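Side-chain contact in PilY2 protein (Pseudomonas aeruginosa, PDB 3TDQ), which is probably involved in the biogenesis of type 4 fimbriae, the surface pili of Pseudomonas aeruginosa: residues K20-I25 and Q61-I66. Sequence-based numbering, arbitrary orientation.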
# COMPACT_ATOMS: atom_id res chain seq x y z
N LYS A 20 18.53 13.66 4.53
CA LYS A 20 19.08 12.61 5.37
C LYS A 20 18.36 11.27 5.17
O LYS A 20 18.64 10.33 5.91
CB LYS A 20 19.01 13.03 6.83
CG LYS A 20 20.12 14.02 7.18
CD LYS A 20 19.84 14.80 8.46
CE LYS A 20 21.10 15.45 9.01
NZ LYS A 20 21.67 16.53 8.14
N ASN A 21 17.44 11.19 4.20
CA ASN A 21 16.63 9.99 3.94
C ASN A 21 15.91 9.56 5.22
O ASN A 21 15.91 8.40 5.59
CB ASN A 21 17.49 8.83 3.37
CG ASN A 21 17.83 9.04 1.93
OD1 ASN A 21 18.88 9.59 1.62
ND2 ASN A 21 16.90 8.70 1.03
N LEU A 22 15.31 10.52 5.92
CA LEU A 22 14.61 10.21 7.17
C LEU A 22 13.17 10.66 7.11
O LEU A 22 12.85 11.71 6.55
CB LEU A 22 15.29 10.88 8.40
CG LEU A 22 16.65 10.38 8.86
CD1 LEU A 22 17.23 11.32 9.90
CD2 LEU A 22 16.59 8.94 9.41
N VAL A 23 12.31 9.87 7.74
CA VAL A 23 10.91 10.16 7.87
C VAL A 23 10.53 9.99 9.35
O VAL A 23 10.96 9.05 10.03
CB VAL A 23 10.01 9.34 6.89
CG1 VAL A 23 9.95 7.86 7.26
CG2 VAL A 23 8.60 9.93 6.82
N ASP A 24 9.79 10.96 9.85
CA ASP A 24 9.30 10.99 11.22
C ASP A 24 7.81 10.61 11.18
O ASP A 24 6.98 11.34 10.61
CB ASP A 24 9.55 12.39 11.81
CG ASP A 24 8.84 12.80 13.08
OD1 ASP A 24 8.00 12.01 13.58
OD2 ASP A 24 9.08 13.92 13.54
N ILE A 25 7.49 9.47 11.77
CA ILE A 25 6.13 8.92 11.87
C ILE A 25 5.81 8.75 13.35
O ILE A 25 6.50 7.99 14.04
CB ILE A 25 5.98 7.56 11.08
CG1 ILE A 25 6.34 7.75 9.58
CG2 ILE A 25 4.56 6.98 11.24
CD1 ILE A 25 6.55 6.43 8.84
N GLN A 61 20.33 -0.43 11.80
CA GLN A 61 20.96 0.54 12.69
C GLN A 61 21.56 1.69 11.87
O GLN A 61 22.19 1.42 10.85
CB GLN A 61 22.07 -0.23 13.48
CG GLN A 61 22.77 0.54 14.61
CD GLN A 61 23.79 1.57 14.13
OE1 GLN A 61 24.42 1.43 13.08
NE2 GLN A 61 23.95 2.62 14.91
N PRO A 62 21.48 2.97 12.30
CA PRO A 62 20.84 3.48 13.53
C PRO A 62 19.32 3.52 13.44
O PRO A 62 18.67 3.42 14.48
CB PRO A 62 21.47 4.87 13.70
CG PRO A 62 21.78 5.32 12.30
CD PRO A 62 22.14 4.06 11.53
N TRP A 63 18.75 3.61 12.22
CA TRP A 63 17.30 3.64 12.05
C TRP A 63 16.84 2.48 11.22
O TRP A 63 17.52 2.12 10.25
CB TRP A 63 16.85 4.97 11.40
CG TRP A 63 17.45 6.19 12.08
CD1 TRP A 63 18.50 6.93 11.64
CD2 TRP A 63 17.11 6.70 13.37
NE1 TRP A 63 18.81 7.91 12.56
CE2 TRP A 63 17.95 7.80 13.63
CE3 TRP A 63 16.19 6.31 14.36
CZ2 TRP A 63 17.88 8.53 14.82
CZ3 TRP A 63 16.08 7.06 15.51
CH2 TRP A 63 16.95 8.14 15.75
N SER A 64 15.65 1.92 11.54
CA SER A 64 15.09 0.82 10.74
C SER A 64 14.64 1.36 9.39
O SER A 64 14.31 2.54 9.28
CB SER A 64 13.97 0.11 11.48
OG SER A 64 14.59 -0.72 12.47
N THR A 65 14.74 0.52 8.35
CA THR A 65 14.54 0.92 6.97
C THR A 65 13.17 0.55 6.44
O THR A 65 12.82 -0.62 6.42
CB THR A 65 15.65 0.28 6.11
OG1 THR A 65 16.91 0.68 6.63
CG2 THR A 65 15.59 0.70 4.64
N ILE A 66 12.42 1.56 5.97
CA ILE A 66 11.11 1.35 5.36
C ILE A 66 11.36 0.97 3.90
O ILE A 66 11.97 1.76 3.15
CB ILE A 66 10.16 2.57 5.53
CG1 ILE A 66 9.72 2.73 7.00
CG2 ILE A 66 8.94 2.44 4.58
CD1 ILE A 66 8.95 4.04 7.33
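Leu22 CD2 sits over one face of the Trp63 indole. Leu22 CD2 lies 4.0 Å from the centroid of the Trp63 five-membered ring, 30° off the ring normal, a CH-pi contact over the face. The methyl is shifted toward the CD1 side: Leu22 CD2 is 3.6 Å from Trp63 CD1 and 3.9 Å from Trp63 CG. The opposite face is approached by the neighbouring Pro62, whose CB stands 4.1 Å above the indole plane, displaced toward the rim. A cis peptide bond precedes this proline. The long axes of the Leu22 and Trp63 side chains cross at about a right angle, and only one leucine branch, CD2, does the touching. Trp63 also packs on Leu29 and Arg31 of strand 28-31, and Leu22 shares Arg31 as a neighbour.

The chain belongs to a family of the OB clan. Its antiparallel sheet is strongly curved, with 28-31 and 65-71 as the outermost strands. A backbone hydrogen bond between Ser64 and Arg31 links the approach to strand 65-71, at one edge of the sheet, with strand 28-31 at the other, consistent with closure of an OB-type barrel. Leu22 and Trp63 pack on one side of strand 22-25, partly exposed. Val23 and Ile25 point to the other side, into the buried interior, and meet Ile66 there.

Ile66 CD1 serves both partners. The extended second torsion of Ile66 (chi2 171°) carries this methyl inward. Ile25 CD1 meets Ile66 CD1 tip to tip at 3.7 Å. Val23 comes across instead, with its CG1 3.9 Å from Ile66 CD1. No hydrogen bond crosses between the two segments. Phe7, Tyr30 and Tyr55 also pack on Ile66, while Val53 and Tyr55 pack on Ile25.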